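Local coordinates for protein Non-reducing end alpha-L-arabinofuranosidase BoGH43B (Bacteroides ovatus, PDB 5JOZ) that cleaves terminal non-reducing alpha-L-arabinofuranoside residues from xyloglucan side branches during breakdown of this plant polysaccharide, at residues Y27-T32 / P78-H83; G74-T79 / W123-S128; K97-V102 / P117-N122; L139-Q144 / E176-Y181. All blocks are in the same frame, centred on the assembly; numbering follows the deposited sequence.

Overall arrangement
All four contacts lie in the five-bladed propeller of the glycosyl hydrolase family 43. Contact 2 lies at the middle of the group, its centre about 11 Å from those of contacts 1 and 3 and about 10 Å from that of contact 4. Contacts 1 and 2 share P78 and T79 on strand 74-83. Contacts 1 and 4 each press the inner strand of one sheet against the second strand of the preceding sheet. The probable catalytic residues lie beside or within contacts 1, 2 and 4: D16, next to S31; D126 in contact 2; and E176 in contact 4, whose side chain comes within about 3 Å of D126. Contact 3 involves the outermost strand 118-119, centred about 17 Å from contact 1 and 18 Å from contact 4.

Contact 1 (Y27-T32 / P78-H83); sequences YLVTST and PTLRYH
Y27 and L80 touch through Y27 CB and L80 CD2 (3.7 Å), while the Y27 ring leads away from the contact to stack on H43. One face of the R81 guanidinium carries T79 CG2, 3.6 Å above the plane and over its centre, while R81 NH1 donates to L80 O at 2.9 Å in a bent bond that leaves the guanidinium plane. The same arginine forms salt bridges with E130 and D240. The pyrrolidine ring of P78 meets V29 CG2 at its CG (3.7 Å) and S31 CB at its CD (4.0 Å). V29 turns CG2 into the angle between P78 and L80, its tip 3.6 Å from L80 CB, and its side chain slides past that of P78 in the opposite direction. In L80, CG is anti to the backbone N (chi1 164°), which carries CD2 past V29 to reach Y27 O at 3.4 Å. No hydrogen bond joins the two segments, although strands 27-29 and 79-83 run nearly antiparallel, 155° apart with their axes 7.1 Å from each other at closest approach. They belong to different sheets and meet through side chains. At the far end S31 OG is hydrogen-bonded to D16, the probable proton acceptor, which also touches P78. Such apolar packing of one sheet's second strand on the inner strand of the next is characteristic of adjacent blades in the five-bladed propeller of family 43, here beside the active site.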
loop_
_atom_site.group_PDB
_atom_site.type_symbol
_atom_site.label_atom_id
_atom_site.label_comp_id
_atom_site.label_asym_id
_atom_site.label_seq_id
_atom_site.Cartn_x
_atom_site.Cartn_y
_atom_site.Cartn_z
ATOM N N TYR A 27 -5.307 -10.563 -11.137
ATOM C CA TYR A 27 -5.695 -9.407 -10.345
ATOM C C TYR A 27 -5.065 -9.514 -8.969
ATOM O O TYR A 27 -4.902 -10.607 -8.424
ATOM C CB TYR A 27 -7.214 -9.340 -10.248
ATOM C CG TYR A 27 -7.849 -9.209 -11.603
ATOM C CD1 TYR A 27 -7.840 -7.990 -12.273
ATOM C CD2 TYR A 27 -8.439 -10.295 -12.233
ATOM C CE1 TYR A 27 -8.401 -7.859 -13.534
ATOM C CE2 TYR A 27 -9.015 -10.170 -13.489
ATOM C CZ TYR A 27 -8.985 -8.952 -14.136
ATOM O OH TYR A 27 -9.538 -8.808 -15.381
ATOM N N LEU A 28 -4.714 -8.369 -8.408
ATOM C CA LEU A 28 -3.979 -8.320 -7.161
ATOM C C LEU A 28 -4.338 -7.094 -6.345
ATOM O O LEU A 28 -4.509 -6.012 -6.891
ATOM C CB LEU A 28 -2.483 -8.341 -7.464
ATOM C CG LEU A 28 -1.472 -8.478 -6.334
ATOM C CD1 LEU A 28 -0.205 -9.138 -6.882
ATOM C CD2 LEU A 28 -1.128 -7.135 -5.710
ATOM N N VAL A 29 -4.420 -7.283 -5.030
ATOM C CA VAL A 29 -4.701 -6.213 -4.089
ATOM C C VAL A 29 -3.641 -6.142 -3.030
ATOM O O VAL A 29 -3.053 -7.145 -2.681
ATOM C CB VAL A 29 -6.057 -6.377 -3.360
ATOM C CG1 VAL A 29 -7.201 -5.971 -4.276
ATOM C CG2 VAL A 29 -6.248 -7.798 -2.818
ATOM N N THR A 30 -3.467 -4.943 -2.480
ATOM C CA THR A 30 -2.539 -4.694 -1.399
ATOM C C THR A 30 -3.217 -3.830 -0.348
ATOM O O THR A 30 -4.144 -3.097 -0.666
ATOM C CB THR A 30 -1.270 -3.969 -1.933
ATOM O OG1 THR A 30 -1.636 -2.801 -2.675
ATOM C CG2 THR A 30 -0.493 -4.895 -2.842
ATOM N N SER A 31 -2.720 -3.908 0.889
ATOM C CA SER A 31 -3.262 -3.152 2.013
ATOM C C SER A 31 -2.897 -1.647 1.999
ATOM O O SER A 31 -1.821 -1.242 1.546
ATOM C CB SER A 31 -2.853 -3.806 3.341
ATOM O OG SER A 31 -1.452 -3.982 3.446
ATOM N N THR A 32 -3.808 -0.838 2.520
ATOM C CA THR A 32 -3.731 0.625 2.440
ATOM C C THR A 32 -3.802 1.391 3.767
ATOM O O THR A 32 -3.419 2.556 3.814
ATOM C CB THR A 32 -4.843 1.154 1.516
ATOM O OG1 THR A 32 -6.057 0.412 1.733
ATOM C CG2 THR A 32 -4.456 0.973 0.098
ATOM N N PRO A 78 -5.887 -7.618 2.830
ATOM C CA PRO A 78 -7.044 -8.094 2.106
ATOM C C PRO A 78 -6.770 -9.434 1.441
ATOM O O PRO A 78 -5.613 -9.749 1.134
ATOM C CB PRO A 78 -7.206 -7.044 1.029
ATOM C CG PRO A 78 -5.784 -6.738 0.659
ATOM C CD PRO A 78 -4.987 -6.882 1.925
ATOM N N THR A 79 -7.824 -10.203 1.199
ATOM C CA THR A 79 -7.727 -11.378 0.339
ATOM C C THR A 79 -8.693 -11.173 -0.845
ATOM O O THR A 79 -9.809 -10.699 -0.643
ATOM C CB THR A 79 -7.997 -12.667 1.146
ATOM O OG1 THR A 79 -6.989 -12.806 2.154
ATOM C CG2 THR A 79 -7.994 -13.895 0.262
ATOM N N LEU A 80 -8.239 -11.504 -2.060
ATOM C CA LEU A 80 -9.000 -11.330 -3.315
ATOM C C LEU A 80 -9.277 -12.693 -3.947
ATOM O O LEU A 80 -8.353 -13.463 -4.196
ATOM C CB LEU A 80 -8.197 -10.476 -4.307
ATOM C CG LEU A 80 -8.563 -10.428 -5.798
ATOM C CD1 LEU A 80 -9.937 -9.840 -6.040
ATOM C CD2 LEU A 80 -7.546 -9.593 -6.561
ATOM N N ARG A 81 -10.544 -12.990 -4.214
ATOM C CA ARG A 81 -10.907 -14.239 -4.885
ATOM C C ARG A 81 -11.997 -14.007 -5.921
ATOM O O ARG A 81 -12.601 -12.936 -5.971
ATOM C CB ARG A 81 -11.358 -15.283 -3.860
ATOM C CG ARG A 81 -10.335 -15.625 -2.784
ATOM C CD ARG A 81 -9.163 -16.413 -3.341
ATOM N NE ARG A 81 -8.157 -16.748 -2.314
ATOM C CZ ARG A 81 -6.904 -16.276 -2.234
ATOM N NH1 ARG A 81 -6.420 -15.402 -3.109
ATOM N NH2 ARG A 81 -6.107 -16.696 -1.256
ATOM N N TYR A 82 -12.220 -15.023 -6.748
ATOM C CA TYR A 82 -13.195 -14.978 -7.841
ATOM C C TYR A 82 -13.986 -16.288 -7.911
ATOM O O TYR A 82 -13.386 -17.366 -7.897
ATOM C CB TYR A 82 -12.468 -14.753 -9.166
ATOM C CG TYR A 82 -13.362 -14.776 -10.383
ATOM C CD1 TYR A 82 -14.035 -13.627 -10.796
ATOM C CD2 TYR A 82 -13.537 -15.949 -11.127
ATOM C CE1 TYR A 82 -14.849 -13.639 -11.917
ATOM C CE2 TYR A 82 -14.354 -15.971 -12.251
ATOM C CZ TYR A 82 -15.004 -14.812 -12.645
ATOM O OH TYR A 82 -15.814 -14.818 -13.759
ATOM N N HIS A 83 -15.316 -16.180 -8.004
ATOM C CA HIS A 83 -16.205 -17.333 -8.151
ATOM C C HIS A 83 -17.489 -16.990 -8.909
ATOM O O HIS A 83 -18.224 -16.076 -8.517
ATOM C CB HIS A 83 -16.554 -17.915 -6.780
ATOM C CG HIS A 83 -17.375 -19.170 -6.842
ATOM N ND1 HIS A 83 -16.918 -20.332 -7.430
ATOM C CD2 HIS A 83 -18.620 -19.445 -6.382
ATOM C CE1 HIS A 83 -17.848 -21.266 -7.334
ATOM N NE2 HIS A 83 -18.892 -20.753 -6.706
#

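Contact 2 (G74-T79 / W123-S128); sequences GQYAPT and WYVDPS
A77 CB touches the D126 carboxylate at OD1, 3.2 Å away, the closest meeting of side chains in this contact. Before it, Y76 CD2 meets the V125 methyl CG2 at 3.7 Å, the two side chains crossing at a slant; after it, T79 CG2 rests 3.5 Å from S128 OG. A water bridges the two segments: it donates to A77 O (2.8 Å) and to P127 O (2.7 Å) and accepts from T79 OG1 (2.7 Å). In T79 the hydroxyl lies beside the backbone N and opposite the carbonyl carbon (chi1 -63°), which aims it at this water and sends CG2 to the serine. A valine at T79 would probably leave the water without its donor and slacken the link between A77 O and P127 O.

Farther out, D126 OD2 accepts from the backbone N of G177 and lies close to E176, S128 OG is hydrogen-bonded to H179 ND1, and Y94 and F33 meet the Y76 ring edge-to-face. A77 also touches D16. These surroundings are consistent with the family 43 active site, in which D126 probably orients the substrate and E176, the likely proton donor, and tunes the pKa of E176.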
loop_
_atom_site.group_PDB
_atom_site.type_symbol
_atom_site.label_atom_id
_atom_site.label_comp_id
_atom_site.label_asym_id
_atom_site.label_seq_id
_atom_site.Cartn_x
_atom_site.Cartn_y
_atom_site.Cartn_z
ATOM N N GLY A 74 -7.057 1.601 9.936
ATOM C CA GLY A 74 -7.631 1.429 8.606
ATOM C C GLY A 74 -7.530 0.025 8.029
ATOM O O GLY A 74 -7.671 -0.961 8.746
ATOM N N GLN A 75 -7.290 -0.063 6.720
ATOM C CA GLN A 75 -7.331 -1.341 6.005
ATOM C C GLN A 75 -6.057 -2.181 6.140
ATOM O O GLN A 75 -4.974 -1.738 5.754
ATOM C CB GLN A 75 -7.644 -1.094 4.529
ATOM C CG GLN A 75 -8.997 -0.461 4.283
ATOM C CD GLN A 75 -10.162 -1.282 4.843
ATOM O OE1 GLN A 75 -10.039 -2.482 5.045
ATOM N NE2 GLN A 75 -11.299 -0.632 5.085
ATOM N N TYR A 76 -6.215 -3.385 6.695
ATOM C CA TYR A 76 -5.140 -4.362 6.913
ATOM C C TYR A 76 -5.194 -5.367 5.756
ATOM O O TYR A 76 -5.844 -5.097 4.748
ATOM C CB TYR A 76 -5.304 -5.048 8.281
ATOM C CG TYR A 76 -4.663 -4.334 9.428
ATOM C CD1 TYR A 76 -4.982 -3.004 9.695
ATOM C CD2 TYR A 76 -3.753 -4.984 10.272
ATOM C CE1 TYR A 76 -4.408 -2.322 10.762
ATOM C CE2 TYR A 76 -3.173 -4.312 11.354
ATOM C CZ TYR A 76 -3.507 -2.974 11.590
ATOM O OH TYR A 76 -2.961 -2.262 12.632
ATOM N N ALA A 77 -4.486 -6.488 5.861
ATOM C CA ALA A 77 -4.368 -7.450 4.750
ATOM C C ALA A 77 -5.702 -7.864 4.140
ATOM O O ALA A 77 -6.560 -8.378 4.849
ATOM C CB ALA A 77 -3.624 -8.691 5.203
ATOM N N PRO A 78 -5.887 -7.618 2.830
ATOM C CA PRO A 78 -7.044 -8.094 2.106
ATOM C C PRO A 78 -6.770 -9.434 1.441
ATOM O O PRO A 78 -5.613 -9.749 1.134
ATOM C CB PRO A 78 -7.206 -7.044 1.029
ATOM C CG PRO A 78 -5.784 -6.738 0.659
ATOM C CD PRO A 78 -4.987 -6.882 1.925
ATOM N N THR A 79 -7.824 -10.203 1.199
ATOM C CA THR A 79 -7.727 -11.378 0.339
ATOM C C THR A 79 -8.693 -11.173 -0.845
ATOM O O THR A 79 -9.809 -10.699 -0.643
ATOM C CB THR A 79 -7.997 -12.667 1.146
ATOM O OG1 THR A 79 -6.989 -12.806 2.154
ATOM C CG2 THR A 79 -7.994 -13.895 0.262
ATOM N N TRP A 123 -13.548 -9.272 14.507
ATOM C CA TRP A 123 -12.404 -8.370 14.389
ATOM C C TRP A 123 -11.088 -9.121 14.100
ATOM O O TRP A 123 -10.001 -8.639 14.434
ATOM C CB TRP A 123 -12.305 -7.540 15.671
ATOM C CG TRP A 123 -13.449 -6.582 15.830
ATOM C CD1 TRP A 123 -14.668 -6.847 16.380
ATOM C CD2 TRP A 123 -13.486 -5.212 15.413
ATOM N NE1 TRP A 123 -15.462 -5.727 16.339
ATOM C CE2 TRP A 123 -14.761 -4.707 15.751
ATOM C CE3 TRP A 123 -12.565 -4.363 14.787
ATOM C CZ2 TRP A 123 -15.142 -3.383 15.488
ATOM C CZ3 TRP A 123 -12.941 -3.046 14.523
ATOM C CH2 TRP A 123 -14.219 -2.570 14.874
ATOM N N TYR A 124 -11.171 -10.292 13.463
ATOM C CA TYR A 124 -9.961 -11.067 13.188
ATOM C C TYR A 124 -9.122 -10.394 12.095
ATOM O O TYR A 124 -9.653 -9.866 11.114
ATOM C CB TYR A 124 -10.298 -12.512 12.818
ATOM C CG TYR A 124 -10.966 -13.300 13.943
ATOM C CD1 TYR A 124 -10.381 -13.386 15.210
ATOM C CD2 TYR A 124 -12.168 -13.975 13.735
ATOM C CE1 TYR A 124 -10.985 -14.101 16.237
ATOM C CE2 TYR A 124 -12.779 -14.698 14.761
ATOM C CZ TYR A 124 -12.183 -14.761 16.004
ATOM O OH TYR A 124 -12.780 -15.479 17.015
ATOM N N VAL A 125 -7.811 -10.370 12.303
ATOM C CA VAL A 125 -6.872 -9.861 11.310
ATOM C C VAL A 125 -6.674 -10.934 10.242
ATOM O O VAL A 125 -6.851 -12.125 10.517
ATOM C CB VAL A 125 -5.530 -9.440 11.977
ATOM C CG1 VAL A 125 -4.657 -10.644 12.346
ATOM C CG2 VAL A 125 -4.770 -8.454 11.097
ATOM N N ASP A 126 -6.332 -10.511 9.030
ATOM C CA ASP A 126 -5.979 -11.417 7.943
ATOM C C ASP A 126 -7.050 -12.462 7.617
ATOM O O ASP A 126 -6.752 -13.647 7.494
ATOM C CB ASP A 126 -4.636 -12.105 8.260
ATOM C CG ASP A 126 -3.491 -11.117 8.417
ATOM O OD1 ASP A 126 -3.691 -9.919 8.129
ATOM O OD2 ASP A 126 -2.385 -11.550 8.813
ATOM N N PRO A 127 -8.308 -12.025 7.463
ATOM C CA PRO A 127 -9.321 -12.987 7.048
ATOM C C PRO A 127 -9.046 -13.430 5.624
ATOM O O PRO A 127 -8.715 -12.601 4.787
ATOM C CB PRO A 127 -10.617 -12.172 7.105
ATOM C CG PRO A 127 -10.174 -10.765 6.843
ATOM C CD PRO A 127 -8.841 -10.653 7.522
ATOM N N SER A 128 -9.167 -14.722 5.353
ATOM C CA SER A 128 -9.002 -15.226 3.998
ATOM C C SER A 128 -10.210 -16.022 3.594
ATOM O O SER A 128 -10.867 -16.608 4.444
ATOM C CB SER A 128 -7.758 -16.095 3.900
ATOM O OG SER A 128 -7.506 -16.440 2.551
HETATM O O HOH W 1 -6.622 -11.048 4.189
#

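Contact 3 (K97-V102 / P117-N122); sequences KGSQGV and PVWVGN
V102 is paired through its backbone with two residues of the other segment, V102 N donating to N122 O (2.8 Å, N-H...O 166°) and V102 O accepting from V120 N (3.2 Å). A water adds a third link, donating to Q100 O and V102 O and accepting from G121 N. Beside these bonds the W119 indole lies between two groups: P117 CB is over one face, and the opposite face carries Q100, whose CG stands 4.2 Å from the centroid of the five-membered ring in a CH-pi contact. The extended glutamine chain lays its amide flat over the indole, the planes 19° apart, with OE1 3.4 Å from W119 CD1. G101 O approaches the indole edge in its plane. S99 OG accepts from G101 N in an ST turn that shapes this loop and is also hydrogen-bonded to N93 O; G101 CA lies 3.6 Å from N122 O in a CA-H...O contact. V102 CG1 and V120 CG2 are tightly packed at 3.4 Å; V102 CG2 lies 3.3 Å from N122 OD1. The contact closes the outer side of its sheet, where strand 118-119 borders strand 102-107, and V102 reaches I90 and T92 of strand 86-94 and F138 of strand 135-141 in the next sheet.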
loop_
_atom_site.group_PDB
_atom_site.type_symbol
_atom_site.label_atom_id
_atom_site.label_comp_id
_atom_site.label_asym_id
_atom_site.label_seq_id
_atom_site.Cartn_x
_atom_site.Cartn_y
_atom_site.Cartn_z
ATOM N N LYS A 97 -14.449 5.183 12.358
ATOM C CA LYS A 97 -15.779 5.352 12.931
ATOM C C LYS A 97 -16.780 4.698 11.997
ATOM O O LYS A 97 -16.849 5.043 10.811
ATOM C CB LYS A 97 -16.127 6.830 13.130
ATOM N N GLY A 98 -17.523 3.735 12.542
ATOM C CA GLY A 98 -18.495 2.951 11.782
ATOM C C GLY A 98 -17.990 1.605 11.284
ATOM O O GLY A 98 -18.714 0.916 10.569
ATOM N N SER A 99 -16.761 1.226 11.643
ATOM C CA SER A 99 -16.218 -0.081 11.262
ATOM C C SER A 99 -16.688 -1.143 12.253
ATOM O O SER A 99 -16.586 -0.959 13.471
ATOM C CB SER A 99 -14.681 -0.064 11.216
ATOM O OG SER A 99 -14.149 -1.368 10.980
ATOM N N GLN A 100 -17.206 -2.240 11.709
ATOM C CA GLN A 100 -17.528 -3.454 12.459
ATOM C C GLN A 100 -16.460 -4.555 12.255
ATOM O O GLN A 100 -16.717 -5.715 12.534
ATOM C CB GLN A 100 -18.920 -3.954 12.037
ATOM C CG GLN A 100 -20.025 -2.886 12.081
ATOM C CD GLN A 100 -21.357 -3.332 11.475
ATOM O OE1 GLN A 100 -21.999 -2.577 10.742
ATOM N NE2 GLN A 100 -21.778 -4.560 11.775
ATOM N N GLY A 101 -15.267 -4.196 11.777
ATOM C CA GLY A 101 -14.129 -5.128 11.714
ATOM C C GLY A 101 -14.006 -5.783 10.351
ATOM O O GLY A 101 -13.741 -5.105 9.358
ATOM N N VAL A 102 -14.208 -7.099 10.295
ATOM C CA VAL A 102 -14.019 -7.843 9.061
ATOM C C VAL A 102 -15.189 -7.613 8.128
ATOM O O VAL A 102 -16.327 -7.680 8.551
ATOM C CB VAL A 102 -13.799 -9.341 9.346
ATOM C CG1 VAL A 102 -13.759 -10.159 8.062
ATOM C CG2 VAL A 102 -12.504 -9.526 10.129
ATOM N N PRO A 117 -20.018 -2.707 2.103
ATOM C CA PRO A 117 -19.467 -3.862 2.816
ATOM C C PRO A 117 -20.533 -4.811 3.363
ATOM O O PRO A 117 -21.606 -4.385 3.794
ATOM C CB PRO A 117 -18.674 -3.247 3.972
ATOM C CG PRO A 117 -19.048 -1.815 4.043
ATOM C CD PRO A 117 -19.949 -1.467 2.901
ATOM N N VAL A 118 -20.216 -6.095 3.306
ATOM C CA VAL A 118 -20.940 -7.127 4.013
ATOM C C VAL A 118 -20.099 -7.423 5.251
ATOM O O VAL A 118 -19.041 -8.066 5.167
ATOM C CB VAL A 118 -21.123 -8.375 3.129
ATOM C CG1 VAL A 118 -21.810 -9.491 3.909
ATOM C CG2 VAL A 118 -21.909 -8.012 1.866
ATOM N N TRP A 119 -20.556 -6.914 6.390
ATOM C CA TRP A 119 -19.863 -7.101 7.659
ATOM C C TRP A 119 -20.191 -8.498 8.191
ATOM O O TRP A 119 -21.367 -8.849 8.367
ATOM C CB TRP A 119 -20.284 -6.044 8.677
ATOM C CG TRP A 119 -20.106 -4.635 8.234
ATOM C CD1 TRP A 119 -21.079 -3.799 7.758
ATOM C CD2 TRP A 119 -18.895 -3.880 8.239
ATOM N NE1 TRP A 119 -20.547 -2.575 7.460
ATOM C CE2 TRP A 119 -19.206 -2.592 7.739
ATOM C CE3 TRP A 119 -17.571 -4.164 8.606
ATOM C CZ2 TRP A 119 -18.244 -1.585 7.603
ATOM C CZ3 TRP A 119 -16.608 -3.163 8.466
ATOM C CH2 TRP A 119 -16.955 -1.884 7.976
ATOM N N VAL A 120 -19.144 -9.280 8.444
ATOM C CA VAL A 120 -19.271 -10.683 8.849
ATOM C C VAL A 120 -19.375 -10.844 10.383
ATOM O O VAL A 120 -19.814 -11.890 10.880
ATOM C CB VAL A 120 -18.125 -11.555 8.257
ATOM C CG1 VAL A 120 -17.976 -11.313 6.758
ATOM C CG2 VAL A 120 -16.801 -11.317 8.965
ATOM N N GLY A 121 -18.945 -9.823 11.120
ATOM C CA GLY A 121 -19.197 -9.722 12.546
ATOM C C GLY A 121 -18.104 -10.239 13.441
ATOM O O GLY A 121 -18.388 -10.866 14.459
ATOM N N ASN A 122 -16.857 -9.971 13.074
ATOM C CA ASN A 122 -15.720 -10.210 13.974
ATOM C C ASN A 122 -14.562 -9.266 13.645
ATOM O O ASN A 122 -14.597 -8.554 12.633
ATOM C CB ASN A 122 -15.287 -11.694 13.964
ATOM C CG ASN A 122 -14.857 -12.196 12.590
ATOM O OD1 ASN A 122 -13.812 -11.812 12.062
ATOM N ND2 ASN A 122 -15.639 -13.108 12.031
HETATM O O HOH W 2 -17.770 -7.429 10.818
#

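Contact 4 (L139-Q144 / E176-Y181); sequences LSPDNQ and EGPHFY
L139 and P178 carry most of the buried surface, with P141 third. The L139 methyl CD2 does the touching: it lies 3.7 Å from P178 CB, 3.6 Å from the carbonyl carbon C of H179 and 3.8 Å from F180 CB, so one branch spans three consecutive residues of the opposing strand. With CG anti to the backbone N (chi1 177°) and chi2 at 66°, CD2 comes to lie against P178-F180. Next along, the side chains of P141 and P178 cross at about a right angle, P141 CD pressing on P178 CG at 3.6 Å. P178 is thus met at two places, by L139 at its CB and by P141 at its CG and CD. An alanine in place of L139 would probably open a gap between P178 and F180 and leave the F180 CB without its neighbour across the contact. No hydrogen bond crosses between the segments; the axes of strands 139-141 and 176-181 come within 6.6 Å, their directions 158° apart, close to antiparallel but in separate sheets. S140 OG donates to P141 O, approaching from above the carbonyl plane, and D142 OD1 accepts from Q144 N in an Asx turn where the strand ends, and from S146 N as well. The probable proton donor E176 points its CB away from the contact. L139 also touches F147 and L149 of strand 146-152 and I189 of strand 186-193, and I189 touches F180 too; the second strand of one sheet, 135-141, is thereby packed on the inner strand of the next, 176-183.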
loop_
_atom_site.group_PDB
_atom_site.type_symbol
_atom_site.label_atom_id
_atom_site.label_comp_id
_atom_site.label_asym_id
_atom_site.label_seq_id
_atom_site.Cartn_x
_atom_site.Cartn_y
_atom_site.Cartn_z
ATOM N N LEU A 139 -11.123 -18.524 6.562
ATOM C CA LEU A 139 -10.030 -18.899 7.424
ATOM C C LEU A 139 -9.455 -17.608 8.018
ATOM O O LEU A 139 -9.243 -16.630 7.295
ATOM C CB LEU A 139 -9.002 -19.677 6.608
ATOM C CG LEU A 139 -7.706 -20.141 7.278
ATOM C CD1 LEU A 139 -7.965 -21.181 8.354
ATOM C CD2 LEU A 139 -6.750 -20.694 6.234
ATOM N N SER A 140 -9.243 -17.591 9.330
ATOM C CA SER A 140 -8.562 -16.489 9.980
ATOM C C SER A 140 -7.787 -16.982 11.190
ATOM O O SER A 140 -8.120 -18.038 11.731
ATOM C CB SER A 140 -9.569 -15.442 10.433
ATOM O OG SER A 140 -10.221 -15.851 11.627
ATOM N N PRO A 141 -6.756 -16.225 11.624
ATOM C CA PRO A 141 -6.175 -16.447 12.942
ATOM C C PRO A 141 -7.092 -15.912 14.021
ATOM O O PRO A 141 -7.953 -15.089 13.724
ATOM C CB PRO A 141 -4.871 -15.648 12.904
ATOM C CG PRO A 141 -5.109 -14.571 11.914
ATOM C CD PRO A 141 -6.074 -15.137 10.907
ATOM N N ASP A 142 -6.902 -16.372 15.257
ATOM C CA ASP A 142 -7.760 -15.975 16.382
ATOM C C ASP A 142 -7.085 -15.039 17.400
ATOM O O ASP A 142 -7.626 -14.823 18.487
ATOM C CB ASP A 142 -8.386 -17.220 17.053
ATOM C CG ASP A 142 -7.442 -17.948 18.017
ATOM O OD1 ASP A 142 -6.205 -17.834 17.901
ATOM O OD2 ASP A 142 -7.962 -18.657 18.906
ATOM N N ASN A 143 -5.923 -14.485 17.045
ATOM C CA ASN A 143 -5.131 -13.633 17.948
ATOM C C ASN A 143 -4.707 -14.359 19.234
ATOM O O ASN A 143 -4.451 -13.720 20.258
ATOM C CB ASN A 143 -5.888 -12.332 18.279
ATOM N N GLN A 144 -4.657 -15.691 19.166
ATOM C CA GLN A 144 -4.191 -16.547 20.257
ATOM C C GLN A 144 -3.322 -17.725 19.747
ATOM O O GLN A 144 -3.180 -18.742 20.437
ATOM C CB GLN A 144 -5.399 -17.080 21.042
ATOM N N GLU A 176 0.139 -15.310 11.209
ATOM C CA GLU A 176 -0.595 -14.349 10.410
ATOM C C GLU A 176 -0.847 -14.937 9.028
ATOM O O GLU A 176 -0.355 -16.006 8.689
ATOM C CB GLU A 176 0.215 -13.044 10.283
ATOM C CG GLU A 176 0.037 -12.046 11.422
ATOM C CD GLU A 176 0.217 -10.604 10.970
ATOM O OE1 GLU A 176 1.342 -10.070 11.086
ATOM O OE2 GLU A 176 -0.770 -10.008 10.479
ATOM N N GLY A 177 -1.653 -14.221 8.258
ATOM C CA GLY A 177 -1.819 -14.438 6.831
ATOM C C GLY A 177 -2.147 -15.824 6.313
ATOM O O GLY A 177 -1.584 -16.228 5.289
ATOM N N PRO A 178 -3.078 -16.549 6.981
ATOM C CA PRO A 178 -3.372 -17.907 6.529
ATOM C C PRO A 178 -4.229 -17.925 5.277
ATOM O O PRO A 178 -5.198 -17.168 5.189
ATOM C CB PRO A 178 -4.143 -18.503 7.704
ATOM C CG PRO A 178 -4.858 -17.337 8.284
ATOM C CD PRO A 178 -3.879 -16.203 8.171
ATOM N N HIS A 179 -3.861 -18.764 4.314
ATOM C CA HIS A 179 -4.701 -19.030 3.149
ATOM C C HIS A 179 -4.990 -20.513 3.077
ATOM O O HIS A 179 -4.170 -21.330 3.490
ATOM C CB HIS A 179 -4.034 -18.576 1.853
ATOM C CG HIS A 179 -3.782 -17.109 1.806
ATOM N ND1 HIS A 179 -4.791 -16.175 1.927
ATOM C CD2 HIS A 179 -2.631 -16.411 1.688
ATOM C CE1 HIS A 179 -4.267 -14.964 1.858
ATOM N NE2 HIS A 179 -2.960 -15.079 1.717
ATOM N N PHE A 180 -6.146 -20.823 2.498
ATOM C CA PHE A 180 -6.683 -22.152 2.423
ATOM C C PHE A 180 -6.681 -22.576 0.953
ATOM O O PHE A 180 -7.212 -21.859 0.112
ATOM C CB PHE A 180 -8.114 -22.117 2.988
ATOM C CG PHE A 180 -8.693 -23.469 3.282
ATOM C CD1 PHE A 180 -8.053 -24.335 4.150
ATOM C CD2 PHE A 180 -9.891 -23.869 2.700
ATOM C CE1 PHE A 180 -8.586 -25.583 4.423
ATOM C CE2 PHE A 180 -10.429 -25.112 2.969
ATOM C CZ PHE A 180 -9.771 -25.973 3.833
ATOM N N TYR A 181 -6.067 -23.718 0.640
ATOM C CA TYR A 181 -6.077 -24.254 -0.728
ATOM C C TYR A 181 -6.412 -25.740 -0.736
ATOM O O TYR A 181 -6.007 -26.479 0.161
ATOM C CB TYR A 181 -4.727 -24.051 -1.425
ATOM C CG TYR A 181 -4.156 -22.658 -1.327
ATOM C CD1 TYR A 181 -4.760 -21.590 -1.973
ATOM C CD2 TYR A 181 -3.009 -22.411 -0.580
ATOM C CE1 TYR A 181 -4.238 -20.309 -1.884
ATOM C CE2 TYR A 181 -2.472 -21.141 -0.486
ATOM C CZ TYR A 181 -3.089 -20.089 -1.141
ATOM O OH TYR A 181 -2.546 -18.830 -1.049
#